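PDB 5IRO: E3 19 kDa protein from Human adenovirus E serotype 4, which probably retains class I MHC heavy chains in the endoplasmic reticulum and inhibits tapasin, this chain being the part that precedes the membrane anchor. Local coordinates for residues 8-13 with 37-42; 59-64 with 102-107; 63-68 with 86-91. All blocks are in the same frame, centred on the assembly; numbering follows the deposited sequence.

Contact 1 of 3, residues 8-13 with 37-42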
loop_
_atom_site.group_PDB
_atom_site.type_symbol
_atom_site.label_atom_id
_atom_site.label_comp_id
_atom_site.label_asym_id
_atom_site.label_seq_id
_atom_site.Cartn_x
_atom_site.Cartn_y
_atom_site.Cartn_z
ATOM N N ASP D 8 -22.126 2.973 -33.377
ATOM C CA ASP D 8 -22.004 4.339 -32.889
ATOM C C ASP D 8 -21.946 4.374 -31.368
ATOM O O ASP D 8 -22.704 3.665 -30.715
ATOM C CB ASP D 8 -23.200 5.157 -33.377
ATOM C CG ASP D 8 -22.990 6.638 -33.210
ATOM O OD1 ASP D 8 -22.772 7.106 -32.070
ATOM O OD2 ASP D 8 -23.024 7.343 -34.229
ATOM N N PRO D 9 -21.040 5.179 -30.799
ATOM C CA PRO D 9 -20.986 5.182 -29.338
ATOM C C PRO D 9 -21.755 6.309 -28.644
ATOM O O PRO D 9 -22.453 6.044 -27.658
ATOM C CB PRO D 9 -19.485 5.324 -29.045
ATOM C CG PRO D 9 -18.953 6.074 -30.215
ATOM C CD PRO D 9 -19.819 5.739 -31.401
ATOM N N CYS D 10 -21.663 7.529 -29.164
ATOM C CA CYS D 10 -21.990 8.702 -28.367
ATOM C C CYS D 10 -23.275 9.464 -28.690
ATOM O O CYS D 10 -23.638 10.385 -27.955
ATOM C CB CYS D 10 -20.809 9.678 -28.430
ATOM S SG CYS D 10 -19.282 9.119 -27.630
ATOM N N LEU D 11 -23.976 9.096 -29.759
ATOM C CA LEU D 11 -25.263 9.727 -30.040
ATOM C C LEU D 11 -26.372 8.954 -29.357
ATOM O O LEU D 11 -27.530 9.372 -29.370
ATOM C CB LEU D 11 -25.555 9.822 -31.544
ATOM C CG LEU D 11 -25.463 8.644 -32.517
ATOM C CD1 LEU D 11 -26.568 7.607 -32.325
ATOM C CD2 LEU D 11 -25.486 9.168 -33.945
ATOM N N THR D 12 -26.014 7.823 -28.757
ATOM C CA THR D 12 -27.009 6.969 -28.135
ATOM C C THR D 12 -27.454 7.626 -26.843
ATOM O O THR D 12 -26.633 8.111 -26.065
ATOM C CB THR D 12 -26.426 5.572 -27.825
ATOM O OG1 THR D 12 -25.360 5.693 -26.874
ATOM C CG2 THR D 12 -25.893 4.916 -29.092
ATOM N N PHE D 13 -28.763 7.638 -26.619
ATOM C CA PHE D 13 -29.319 8.248 -25.424
ATOM C C PHE D 13 -29.387 7.207 -24.309
ATOM O O PHE D 13 -30.363 7.149 -23.561
ATOM C CB PHE D 13 -30.720 8.793 -25.720
ATOM C CG PHE D 13 -30.744 9.894 -26.755
ATOM C CD1 PHE D 13 -29.629 10.689 -26.977
ATOM C CD2 PHE D 13 -31.880 10.118 -27.520
ATOM C CE1 PHE D 13 -29.651 11.691 -27.934
ATOM C CE2 PHE D 13 -31.909 11.118 -28.479
ATOM C CZ PHE D 13 -30.792 11.906 -28.685
ATOM N N TRP D 37 -16.630 4.597 -21.237
ATOM C CA TRP D 37 -15.359 5.181 -21.659
ATOM C C TRP D 37 -15.252 5.194 -23.182
ATOM O O TRP D 37 -14.175 5.406 -23.745
ATOM C CB TRP D 37 -14.191 4.402 -21.052
ATOM C CG TRP D 37 -13.916 4.759 -19.629
ATOM C CD1 TRP D 37 -14.331 4.082 -18.520
ATOM C CD2 TRP D 37 -13.156 5.877 -19.157
ATOM N NE1 TRP D 37 -13.882 4.713 -17.385
ATOM C CE2 TRP D 37 -13.157 5.818 -17.750
ATOM C CE3 TRP D 37 -12.478 6.925 -19.786
ATOM C CZ2 TRP D 37 -12.505 6.764 -16.962
ATOM C CZ3 TRP D 37 -11.832 7.863 -19.004
ATOM C CH2 TRP D 37 -11.850 7.777 -17.607
ATOM N N GLU D 38 -16.384 4.967 -23.837
ATOM C CA GLU D 38 -16.458 4.937 -25.290
ATOM C C GLU D 38 -16.911 6.301 -25.793
ATOM O O GLU D 38 -16.993 6.544 -26.998
ATOM C CB GLU D 38 -17.438 3.855 -25.748
ATOM C CG GLU D 38 -17.256 2.515 -25.048
ATOM C CD GLU D 38 -18.110 2.395 -23.798
ATOM O OE1 GLU D 38 -18.843 3.357 -23.488
ATOM O OE2 GLU D 38 -18.047 1.345 -23.126
ATOM N N CYS D 39 -17.197 7.190 -24.847
ATOM C CA CYS D 39 -17.714 8.517 -25.141
ATOM C C CYS D 39 -16.896 9.571 -24.399
ATOM O O CYS D 39 -16.551 9.383 -23.232
ATOM C CB CYS D 39 -19.183 8.614 -24.712
ATOM S SG CYS D 39 -20.427 8.793 -26.004
ATOM N N GLN D 40 -16.569 10.667 -25.077
ATOM C CA GLN D 40 -15.953 11.812 -24.414
ATOM C C GLN D 40 -17.086 12.805 -24.157
ATOM O O GLN D 40 -18.177 12.642 -24.705
ATOM C CB GLN D 40 -14.854 12.403 -25.315
ATOM C CG GLN D 40 -14.365 13.812 -24.967
ATOM C CD GLN D 40 -13.779 13.909 -23.569
ATOM O OE1 GLN D 40 -14.472 14.272 -22.618
ATOM N NE2 GLN D 40 -12.494 13.597 -23.440
ATOM N N SER D 41 -16.843 13.802 -23.309
ATOM C CA SER D 41 -17.810 14.864 -23.031
ATOM C C SER D 41 -19.038 14.383 -22.252
ATOM O O SER D 41 -19.832 15.196 -21.778
ATOM C CB SER D 41 -18.217 15.605 -24.310
ATOM O OG SER D 41 -17.082 16.174 -24.938
ATOM N N VAL D 42 -19.184 13.069 -22.106
ATOM C CA VAL D 42 -20.183 12.531 -21.194
ATOM C C VAL D 42 -19.673 12.819 -19.789
ATOM O O VAL D 42 -18.860 12.081 -19.232
ATOM C CB VAL D 42 -20.478 11.022 -21.436
ATOM C CG1 VAL D 42 -19.194 10.246 -21.648
ATOM C CG2 VAL D 42 -21.298 10.425 -20.293
#
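Cys-10 turns its SG beside its own backbone N, anti to the carbonyl carbon (chi1 -67°), while Cys-39 holds its sulfur at a less usual first torsion. The two sulfurs close a disulfide, Cys-10 SG to Cys-39 SG 2.0 Å. The modelled C-S-S-C torsion of -165° is far from the right angle of an ordinary disulfide, and since Cys-10 is poorly ordered this detail is doubtful. The bridge ties the N-terminal loop, ahead of strand 20-24, to the loop between strands 29-34 and 43-45. Around it the packing is thin. Pro-9 lays its ring beside the peptide of Glu-38, with Pro-9 CB 3.4 Å from Glu-38 O and 4.1 Å from Glu-38 CB. The same carbonyl lies near the bridge, Glu-38 O to Cys-10 SG 3.5 Å. Within the N-terminal loop an Asx motif shapes the chain at the cysteine: Leu-11 N gives a nearly straight bond to Asp-8 OD1 (3.3 Å), reaching its syn side but well out of the carboxylate plane. Thr-12 OG1 bonds to Pro-9 O at 3.0 Å from above the carbonyl plane. On the other loop, Cys-39 O accepts from Asn-53 ND2. With so little surface shared and no hydrogen bond between the two segments, their attachment rests chiefly on the covalent S-S link, which should depend on the oxidising environment of the endoplasmic reticulum.

Contact 2 of 3, residues 59-64 with 102-107; sequences WQPGDP and HMWPPR
A type II beta turn, Gln-60 to Asp-63, leaves strand 54-59 and meets the C-terminal loop at Trp-104 and Pro-106, with a cis peptide joining Trp-104 to Pro-105. The turn is closed by Asp-63 N to Gln-60 O, 2.9 Å. Across the contact the Trp-104 indole does most of the touching, with the far corner of its six-membered ring. Its chi1 of -158° sets CG anti to the backbone N and carries the ring over to the turn. There Trp-59 O lies at the ring edge, near its plane, 3.3 Å from Trp-104 CZ2. Pro-61 comes from the opposite direction and meets the ring obliquely, Pro-61 CD to Trp-104 CH2 3.4 Å. The two indoles cross at about a right angle as side chains, touching through Trp-59 CZ3 and Trp-104 CH2 at 3.7 Å. Pro-106 folds back on Trp-104, two residues earlier, its CD above one face of the indole and offset toward the rim. Ser-98 and Arg-99 of helix 97-100 also pack on this indole, so it joins the turn to the helical end of the chain, while Pro-106 also packs on a basic side chain of another protein chain in the assembly. Trp-59 NE1 is held by Asp-63 O at 3.0 Å, well above the carbonyl plane. Gln-60 crosses Pro-106 at a slant, its amide oxygen OE1 3.2 Å from Pro-106 CG.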
loop_
_atom_site.group_PDB
_atom_site.type_symbol
_atom_site.label_atom_id
_atom_site.label_comp_id
_atom_site.label_asym_id
_atom_site.label_seq_id
_atom_site.Cartn_x
_atom_site.Cartn_y
_atom_site.Cartn_z
ATOM N N TRP D 59 -19.581 8.692 0.522
ATOM C CA TRP D 59 -20.902 9.021 1.046
ATOM C C TRP D 59 -20.976 8.904 2.567
ATOM O O TRP D 59 -20.540 7.910 3.152
ATOM C CB TRP D 59 -21.995 8.176 0.386
ATOM C CG TRP D 59 -23.380 8.617 0.759
ATOM C CD1 TRP D 59 -24.145 9.557 0.129
ATOM C CD2 TRP D 59 -24.172 8.117 1.842
ATOM N NE1 TRP D 59 -25.359 9.680 0.764
ATOM C CE2 TRP D 59 -25.400 8.805 1.818
ATOM C CE3 TRP D 59 -23.957 7.155 2.835
ATOM C CZ2 TRP D 59 -26.410 8.560 2.746
ATOM C CZ3 TRP D 59 -24.959 6.914 3.754
ATOM C CH2 TRP D 59 -26.169 7.615 3.706
ATOM N N GLN D 60 -21.527 9.943 3.190
ATOM C CA GLN D 60 -21.825 9.959 4.618
ATOM C C GLN D 60 -23.231 10.543 4.773
ATOM O O GLN D 60 -23.729 11.179 3.844
ATOM C CB GLN D 60 -20.793 10.794 5.393
ATOM C CG GLN D 60 -20.881 12.302 5.175
ATOM C CD GLN D 60 -19.864 13.080 6.000
ATOM O OE1 GLN D 60 -19.361 12.588 7.010
ATOM N NE2 GLN D 60 -19.570 14.306 5.579
ATOM N N PRO D 61 -23.886 10.313 5.928
ATOM C CA PRO D 61 -25.228 10.859 6.172
ATOM C C PRO D 61 -25.332 12.347 5.851
ATOM O O PRO D 61 -24.623 13.157 6.447
ATOM C CB PRO D 61 -25.426 10.624 7.669
ATOM C CG PRO D 61 -24.645 9.396 7.948
ATOM C CD PRO D 61 -23.444 9.449 7.038
ATOM N N GLY D 62 -26.202 12.690 4.906
ATOM C CA GLY D 62 -26.370 14.069 4.486
ATOM C C GLY D 62 -25.893 14.299 3.063
ATOM O O GLY D 62 -26.384 15.191 2.370
ATOM N N ASP D 63 -24.937 13.484 2.626
ATOM C CA ASP D 63 -24.360 13.601 1.288
ATOM C C ASP D 63 -25.377 13.241 0.197
ATOM O O ASP D 63 -26.313 12.481 0.451
ATOM C CB ASP D 63 -23.095 12.738 1.193
ATOM C CG ASP D 63 -21.974 13.256 2.076
ATOM O OD1 ASP D 63 -22.246 14.119 2.938
ATOM O OD2 ASP D 63 -20.823 12.801 1.910
ATOM N N PRO D 64 -25.190 13.784 -1.022
ATOM C CA PRO D 64 -26.202 13.676 -2.081
ATOM C C PRO D 64 -26.534 12.243 -2.475
ATOM O O PRO D 64 -25.711 11.341 -2.325
ATOM C CB PRO D 64 -25.539 14.390 -3.266
ATOM C CG PRO D 64 -24.564 15.319 -2.647
ATOM C CD PRO D 64 -24.037 14.593 -1.455
ATOM N N HIS D 102 -17.949 1.034 15.884
ATOM C CA HIS D 102 -18.189 2.472 16.045
ATOM C C HIS D 102 -17.183 3.404 15.365
ATOM O O HIS D 102 -16.750 4.386 15.967
ATOM C CB HIS D 102 -18.269 2.838 17.533
ATOM C CG HIS D 102 -19.317 2.083 18.292
ATOM N ND1 HIS D 102 -20.639 2.473 18.330
ATOM C CD2 HIS D 102 -19.234 0.961 19.045
ATOM C CE1 HIS D 102 -21.323 1.625 19.076
ATOM N NE2 HIS D 102 -20.496 0.696 19.520
ATOM N N MET D 103 -16.806 3.110 14.125
ATOM C CA MET D 103 -15.908 4.009 13.404
ATOM C C MET D 103 -16.629 4.695 12.244
ATOM O O MET D 103 -16.109 5.642 11.651
ATOM C CB MET D 103 -14.665 3.264 12.907
ATOM C CG MET D 103 -13.502 4.179 12.515
ATOM S SD MET D 103 -12.606 4.884 13.915
ATOM C CE MET D 103 -11.485 6.004 13.073
ATOM N N TRP D 104 -17.837 4.234 11.937
ATOM C CA TRP D 104 -18.652 4.906 10.938
ATOM C C TRP D 104 -20.045 5.022 11.552
ATOM O O TRP D 104 -20.526 4.063 12.158
ATOM C CB TRP D 104 -18.713 4.103 9.640
ATOM C CG TRP D 104 -19.058 4.938 8.437
ATOM C CD1 TRP D 104 -18.177 5.602 7.631
ATOM C CD2 TRP D 104 -20.365 5.275 7.959
ATOM N NE1 TRP D 104 -18.852 6.284 6.650
ATOM C CE2 TRP D 104 -20.198 6.108 6.834
ATOM C CE3 TRP D 104 -21.658 4.945 8.365
ATOM C CZ2 TRP D 104 -21.277 6.608 6.109
ATOM C CZ3 TRP D 104 -22.729 5.440 7.643
ATOM C CH2 TRP D 104 -22.531 6.258 6.527
ATOM N N PRO D 105 -20.713 6.181 11.400
ATOM C CA PRO D 105 -20.413 7.409 10.645
ATOM C C PRO D 105 -19.066 8.063 10.974
ATOM O O PRO D 105 -18.553 7.880 12.079
ATOM C CB PRO D 105 -21.562 8.351 11.049
ATOM C CG PRO D 105 -22.119 7.774 12.307
ATOM C CD PRO D 105 -21.980 6.303 12.139
ATOM N N PRO D 106 -18.504 8.820 10.013
ATOM C CA PRO D 106 -17.189 9.473 10.069
ATOM C C PRO D 106 -16.853 10.194 11.378
ATOM O O PRO D 106 -15.677 10.471 11.618
ATOM C CB PRO D 106 -17.267 10.481 8.923
ATOM C CG PRO D 106 -18.104 9.790 7.913
ATOM C CD PRO D 106 -19.136 9.009 8.692
ATOM N N ARG D 107 -17.852 10.495 12.201
ATOM C CA ARG D 107 -17.597 11.153 13.480
ATOM C C ARG D 107 -17.257 10.179 14.602
ATOM O O ARG D 107 -17.930 9.163 14.788
ATOM C CB ARG D 107 -18.786 12.017 13.898
ATOM C CG ARG D 107 -18.629 13.487 13.577
ATOM C CD ARG D 107 -19.648 14.300 14.350
ATOM N NE ARG D 107 -19.292 15.714 14.395
ATOM C CZ ARG D 107 -19.903 16.611 15.160
ATOM N NH1 ARG D 107 -20.899 16.239 15.951
ATOM N NH2 ARG D 107 -19.511 17.878 15.144
#

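Contact 3 of 3, residues 63-68 with 86-91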
loop_
_atom_site.group_PDB
_atom_site.type_symbol
_atom_site.label_atom_id
_atom_site.label_comp_id
_atom_site.label_asym_id
_atom_site.label_seq_id
_atom_site.Cartn_x
_atom_site.Cartn_y
_atom_site.Cartn_z
ATOM N N ASP D 63 -24.937 13.484 2.626
ATOM C CA ASP D 63 -24.360 13.601 1.288
ATOM C C ASP D 63 -25.377 13.241 0.197
ATOM O O ASP D 63 -26.313 12.481 0.451
ATOM C CB ASP D 63 -23.095 12.738 1.193
ATOM C CG ASP D 63 -21.974 13.256 2.076
ATOM O OD1 ASP D 63 -22.246 14.119 2.938
ATOM O OD2 ASP D 63 -20.823 12.801 1.910
ATOM N N PRO D 64 -25.190 13.784 -1.022
ATOM C CA PRO D 64 -26.202 13.676 -2.081
ATOM C C PRO D 64 -26.534 12.243 -2.475
ATOM O O PRO D 64 -25.711 11.341 -2.325
ATOM C CB PRO D 64 -25.539 14.390 -3.266
ATOM C CG PRO D 64 -24.564 15.319 -2.647
ATOM C CD PRO D 64 -24.037 14.593 -1.455
ATOM N N GLU D 65 -27.752 12.049 -2.972
ATOM C CA GLU D 65 -28.219 10.737 -3.386
ATOM C C GLU D 65 -28.728 10.812 -4.812
ATOM O O GLU D 65 -29.523 9.983 -5.258
ATOM C CB GLU D 65 -29.308 10.252 -2.443
ATOM C CG GLU D 65 -28.801 10.039 -1.037
ATOM C CD GLU D 65 -29.913 10.013 -0.027
ATOM O OE1 GLU D 65 -31.037 10.432 -0.377
ATOM O OE2 GLU D 65 -29.664 9.559 1.107
ATOM N N TRP D 66 -28.256 11.833 -5.513
ATOM C CA TRP D 66 -28.535 12.002 -6.923
ATOM C C TRP D 66 -27.231 12.410 -7.591
ATOM O O TRP D 66 -26.304 12.876 -6.927
ATOM C CB TRP D 66 -29.630 13.053 -7.106
ATOM C CG TRP D 66 -29.294 14.390 -6.525
ATOM C CD1 TRP D 66 -29.742 14.906 -5.342
ATOM C CD2 TRP D 66 -28.531 15.424 -7.148
ATOM N NE1 TRP D 66 -29.247 16.175 -5.163
ATOM C CE2 TRP D 66 -28.508 16.521 -6.264
ATOM C CE3 TRP D 66 -27.843 15.524 -8.362
ATOM C CZ2 TRP D 66 -27.826 17.697 -6.553
ATOM C CZ3 TRP D 66 -27.168 16.689 -8.645
ATOM C CH2 TRP D 66 -27.165 17.760 -7.749
ATOM N N TYR D 67 -27.162 12.245 -8.905
ATOM C CA TYR D 67 -25.992 12.648 -9.670
ATOM C C TYR D 67 -26.396 13.048 -11.082
ATOM O O TYR D 67 -27.372 12.532 -11.621
ATOM C CB TYR D 67 -24.933 11.536 -9.670
ATOM C CG TYR D 67 -25.400 10.206 -10.228
ATOM C CD1 TYR D 67 -25.023 9.790 -11.497
ATOM C CD2 TYR D 67 -26.217 9.366 -9.480
ATOM C CE1 TYR D 67 -25.444 8.577 -12.006
ATOM C CE2 TYR D 67 -26.644 8.153 -9.981
ATOM C CZ TYR D 67 -26.256 7.763 -11.243
ATOM O OH TYR D 67 -26.681 6.554 -11.744
ATOM N N THR D 68 -25.637 13.960 -11.681
ATOM C CA THR D 68 -25.990 14.482 -12.994
ATOM C C THR D 68 -25.102 13.901 -14.082
ATOM O O THR D 68 -23.896 13.724 -13.887
ATOM C CB THR D 68 -25.890 16.023 -13.052
ATOM O OG1 THR D 68 -24.590 16.445 -12.634
ATOM C CG2 THR D 68 -26.927 16.655 -12.163
ATOM N N ILE D 86 -29.624 5.601 -4.511
ATOM C CA ILE D 86 -29.452 5.739 -3.075
ATOM C C ILE D 86 -28.166 5.102 -2.544
ATOM O O ILE D 86 -27.947 3.894 -2.648
ATOM C CB ILE D 86 -30.688 5.201 -2.314
ATOM C CG1 ILE D 86 -30.548 5.467 -0.817
ATOM C CG2 ILE D 86 -30.955 3.729 -2.637
ATOM C CD1 ILE D 86 -30.813 6.906 -0.453
ATOM N N PHE D 87 -27.299 5.950 -2.000
ATOM C CA PHE D 87 -26.019 5.516 -1.463
ATOM C C PHE D 87 -26.233 5.046 -0.031
ATOM O O PHE D 87 -25.413 4.324 0.532
ATOM C CB PHE D 87 -24.995 6.653 -1.512
ATOM C CG PHE D 87 -24.855 7.293 -2.867
ATOM C CD1 PHE D 87 -23.842 6.910 -3.728
ATOM C CD2 PHE D 87 -25.732 8.281 -3.277
ATOM C CE1 PHE D 87 -23.712 7.492 -4.974
ATOM C CE2 PHE D 87 -25.605 8.867 -4.522
ATOM C CZ PHE D 87 -24.594 8.471 -5.370
ATOM N N GLU D 88 -27.359 5.457 0.545
ATOM C CA GLU D 88 -27.744 5.070 1.899
ATOM C C GLU D 88 -28.087 3.581 1.972
ATOM O O GLU D 88 -28.230 3.019 3.058
ATOM C CB GLU D 88 -28.944 5.914 2.344
ATOM C CG GLU D 88 -29.308 5.841 3.818
ATOM C CD GLU D 88 -30.483 6.741 4.168
ATOM O OE1 GLU D 88 -30.907 7.534 3.300
ATOM O OE2 GLU D 88 -30.979 6.655 5.309
ATOM N N HIS D 89 -28.199 2.943 0.811
ATOM C CA HIS D 89 -28.593 1.540 0.740
ATOM C C HIS D 89 -27.434 0.647 0.311
ATOM O O HIS D 89 -27.581 -0.571 0.211
ATOM C CB HIS D 89 -29.768 1.367 -0.220
ATOM C CG HIS D 89 -31.095 1.276 0.462
ATOM N ND1 HIS D 89 -31.424 0.248 1.320
ATOM C CD2 HIS D 89 -32.178 2.088 0.419
ATOM C CE1 HIS D 89 -32.651 0.430 1.772
ATOM N NE2 HIS D 89 -33.131 1.540 1.239
ATOM N N MET D 90 -26.282 1.259 0.063
ATOM C CA MET D 90 -25.096 0.518 -0.345
ATOM C C MET D 90 -23.883 0.902 0.493
ATOM O O MET D 90 -22.860 0.221 0.466
ATOM C CB MET D 90 -24.816 0.729 -1.838
ATOM C CG MET D 90 -25.857 0.103 -2.760
ATOM S SD MET D 90 -25.359 -1.495 -3.434
ATOM C CE MET D 90 -24.333 -0.979 -4.811
ATOM N N CYS D 91 -24.001 1.998 1.238
ATOM C CA CYS D 91 -22.948 2.395 2.163
ATOM C C CYS D 91 -23.199 1.826 3.556
ATOM O O CYS D 91 -22.283 1.740 4.368
ATOM C CB CYS D 91 -22.811 3.920 2.224
ATOM S SG CYS D 91 -21.785 4.642 0.922
#
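The backbones come nearest at Glu-65 and Ile-86, whose CA atoms are 5.2 Å apart, but the two segments exchange no hydrogen bonds. Phe-87 carries the apolar part. With CG anti to its carbonyl carbon (chi1 -52°), its ring slides past Glu-65 in the opposite direction. Glu-65 CA and Trp-66 N lie at the ring's edge, the former in plane and 3.4 Å from Phe-87 CE2, while Pro-64 O approaches obliquely, 3.2 Å from Phe-87 CD2. This is where the pairing of strands 66-72 and 78-84, neighbours in an antiparallel sheet, gives way: segment 63-68 runs into strand 66-72, while 86-91 follows strand 78-84 and leads to helix 91-94. Phe-87 O accepts both Met-90 N (3.2 Å) and Cys-91 N (2.8 Å), leading the chain into that helix with Met-90 at the N-cap, and Cys-91 is bridged to Cys-29. The ring of Phe-87 also meets those of Trp-59, nearly parallel to it, and Tyr-46. On the outer side Glu-65 runs alongside Ile-86, both pointing the same way, and the CD1 methyl of Ile-86 lies 3.3 Å from Glu-65 CD. The extended Glu-65 chain ends beside Glu-88, their carboxylate planes 25° apart. Glu-65 OE2 and Glu-88 OE1, 3.2 Å from each other, are two acceptors and not hydrogen-bonded to one another.

How the contacts relate
Contacts 2 and 3 adjoin, sharing Asp-63 and Pro-64 and touching where Trp-59 packs on Phe-87, Cys-91 and Glu-88; contact 1 lies apart, its centre about 34 Å from that of contact 2, on the opposite side of the chain's centre. Contact 2 is partly buried and aromatic-proline in character, drawing the C-terminal loop to the turn. Contact 3, though nearest the chain's centre, is still a surface contact, with Phe-87 its buried touching residue and a pair of carboxylates outside. Contact 1 is a surface contact without buried touching residues. A disulfide crosses contact 1 and joins its segments, whereas the one at contact 3 leaves for strand 29-34.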